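Local coordinates for putative tryptophan halogenase (Xanthomonas campestris pv. campestris, PDB 6Y1W), which is a putative flavin-dependent halogenase of the tryptophan halogenase family, probably using FAD to halogenate an aromatic substrate, at residues A[250-255]-A[313-318]. Numbering follows the deposited sequence.
Sequences LAVQTE and TTPRAL. With BUD ((2S,3S)-butane-2,3-diol), chain K.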
loop_
_atom_site.group_PDB
_atom_site.type_symbol
_atom_site.label_atom_id
_atom_site.label_comp_id
_atom_site.label_asym_id
_atom_site.label_seq_id
_atom_site.Cartn_x
_atom_site.Cartn_y
_atom_site.Cartn_z
ATOM N N LEU A 250 -16.946 2.256 -32.268
ATOM C CA LEU A 250 -16.960 1.483 -33.507
ATOM C C LEU A 250 -15.602 0.805 -33.612
ATOM O O LEU A 250 -14.584 1.483 -33.445
ATOM C CB LEU A 250 -17.127 2.386 -34.740
ATOM C CG LEU A 250 -18.525 2.861 -35.088
ATOM C CD1 LEU A 250 -18.448 4.044 -36.071
ATOM C CD2 LEU A 250 -19.344 1.686 -35.656
ATOM N N ALA A 251 -15.573 -0.499 -33.920
ATOM C CA ALA A 251 -14.303 -1.221 -33.925
ATOM C C ALA A 251 -14.108 -1.932 -35.259
ATOM O O ALA A 251 -15.073 -2.406 -35.864
ATOM C CB ALA A 251 -14.232 -2.235 -32.772
ATOM N N VAL A 252 -12.862 -2.003 -35.719
ATOM C CA VAL A 252 -12.580 -2.635 -37.019
ATOM C C VAL A 252 -11.133 -3.109 -37.028
ATOM O O VAL A 252 -10.235 -2.412 -36.543
ATOM C CB VAL A 252 -12.842 -1.659 -38.188
ATOM C CG1 VAL A 252 -11.843 -0.472 -38.151
ATOM C CG2 VAL A 252 -12.759 -2.406 -39.554
ATOM N N GLN A 253 -10.899 -4.271 -37.648
ATOM C CA GLN A 253 -9.551 -4.782 -37.812
ATOM C C GLN A 253 -9.019 -4.393 -39.186
ATOM O O GLN A 253 -9.767 -4.290 -40.159
ATOM C CB GLN A 253 -9.521 -6.316 -37.616
ATOM C CG GLN A 253 -10.156 -6.803 -36.302
ATOM C CD GLN A 253 -9.477 -6.231 -35.004
ATOM O OE1 GLN A 253 -8.354 -6.607 -34.660
ATOM N NE2 GLN A 253 -10.180 -5.337 -34.288
ATOM N N THR A 254 -7.721 -4.155 -39.258
ATOM C CA THR A 254 -7.108 -3.836 -40.544
ATOM C C THR A 254 -5.887 -4.714 -40.740
ATOM O O THR A 254 -5.299 -5.224 -39.787
ATOM C CB THR A 254 -6.684 -2.358 -40.662
ATOM O OG1 THR A 254 -5.886 -1.978 -39.514
ATOM C CG2 THR A 254 -7.911 -1.441 -40.785
ATOM N N GLU A 255 -5.460 -4.858 -42.000
ATOM C CA GLU A 255 -4.213 -5.581 -42.189
ATOM C C GLU A 255 -3.022 -4.767 -41.666
ATOM O O GLU A 255 -3.043 -3.527 -41.600
ATOM C CB GLU A 255 -4.011 -5.946 -43.675
ATOM C CG GLU A 255 -3.821 -4.785 -44.522
ATOM C CD GLU A 255 -4.054 -5.085 -46.024
ATOM O OE1 GLU A 255 -4.004 -6.267 -46.478
ATOM O OE2 GLU A 255 -4.283 -4.099 -46.736
ATOM N N THR A 313 -12.481 -6.653 -41.330
ATOM C CA THR A 313 -13.797 -6.927 -40.752
ATOM C C THR A 313 -14.732 -5.777 -41.105
ATOM O O THR A 313 -14.294 -4.696 -41.521
ATOM C CB THR A 313 -13.719 -7.108 -39.219
ATOM O OG1 THR A 313 -13.210 -5.908 -38.614
ATOM C CG2 THR A 313 -12.785 -8.292 -38.853
ATOM N N THR A 314 -16.031 -6.045 -41.005
ATOM C CA THR A 314 -17.001 -4.942 -41.050
ATOM C C THR A 314 -17.048 -4.257 -39.683
ATOM O O THR A 314 -17.187 -4.945 -38.658
ATOM C CB THR A 314 -18.380 -5.495 -41.411
ATOM O OG1 THR A 314 -18.328 -6.000 -42.749
ATOM C CG2 THR A 314 -19.461 -4.396 -41.342
ATOM N N PRO A 315 -17.034 -2.925 -39.630
ATOM C CA PRO A 315 -17.023 -2.243 -38.332
ATOM C C PRO A 315 -18.212 -2.664 -37.491
ATOM O O PRO A 315 -19.324 -2.854 -37.993
ATOM C CB PRO A 315 -17.079 -0.760 -38.712
ATOM C CG PRO A 315 -16.466 -0.697 -40.041
ATOM C CD PRO A 315 -16.857 -1.981 -40.743
ATOM N N ARG A 316 -17.949 -2.871 -36.213
ATOM C CA ARG A 316 -18.935 -3.294 -35.236
ATOM C C ARG A 316 -19.203 -2.147 -34.280
ATOM O O ARG A 316 -18.257 -1.534 -33.779
ATOM C CB ARG A 316 -18.437 -4.508 -34.450
ATOM C CG ARG A 316 -18.734 -5.846 -35.116
ATOM C CD ARG A 316 -19.983 -5.743 -35.974
ATOM N NE ARG A 316 -20.473 -7.031 -36.458
ATOM C CZ ARG A 316 -19.882 -7.788 -37.383
ATOM N NH1 ARG A 316 -18.737 -7.419 -37.973
ATOM N NH2 ARG A 316 -20.459 -8.930 -37.725
ATOM N N ALA A 317 -20.480 -1.885 -34.011
ATOM C CA ALA A 317 -20.886 -0.815 -33.103
ATOM C C ALA A 317 -21.126 -1.349 -31.702
ATOM O O ALA A 317 -21.706 -2.423 -31.518
ATOM C CB ALA A 317 -22.153 -0.130 -33.618
ATOM N N LEU A 318 -20.660 -0.603 -30.710
ATOM C CA LEU A 318 -20.718 -1.016 -29.315
ATOM C C LEU A 318 -21.267 0.142 -28.495
ATOM O O LEU A 318 -21.058 1.309 -28.851
ATOM C CB LEU A 318 -19.327 -1.372 -28.790
ATOM C CG LEU A 318 -18.390 -2.044 -29.805
ATOM C CD1 LEU A 318 -16.941 -2.139 -29.304
ATOM C CD2 LEU A 318 -18.938 -3.415 -30.147
HETATM C C1 BUD K . -15.465 -12.195 -39.399
HETATM O O1 BUD K . -14.614 -11.052 -41.361
HETATM C C2 BUD K . -15.663 -11.069 -40.408
HETATM O O2 BUD K . -16.569 -8.811 -40.546
HETATM C C3 BUD K . -15.844 -9.696 -39.761
HETATM C C4 BUD K . -16.554 -9.714 -38.436
HETATM O O HOH W 1 -15.054 -5.429 -36.667
#
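T313 turns its hydroxyl onto the backbone of Q253: N of Q253 donates to OG1 of T313 at 3.0 Å, nearly straight at 176°. With chi1 at 60° holding OG1 between the backbone N and the carbonyl carbon, CG2 of T313 is anti to the carbonyl carbon and crosses CB and CG of Q253. V252 carries CG2 across T313, 3.4 Å from O of T313, and against the P315 ring, where CG lies 4.1 Å away. Further along, A251 and R316 form an antiparallel hydrogen-bonded pair, N of each donating to O of the other at 2.9 Å. On the face shared by L250 and A317, CD2 of L250 meets CB of A317 at 3.9 Å, while helix 296-306 packs against both side chains. The R316 chain, bent at chi2, brings NH1 to O of T314 (3.0 Å, 139°), beside a butanediol whose O2 accepts from N of T314. Strand 316-319 is the outermost of its sheet, and its regular pairing ends at R316. Beyond that, OG1 of T313 works twice, accepting from N of Q253 and donating to a water 2.7 Å away, which donates to O of A251 and O of T314, so the polar link between the segments continues past the last bridge.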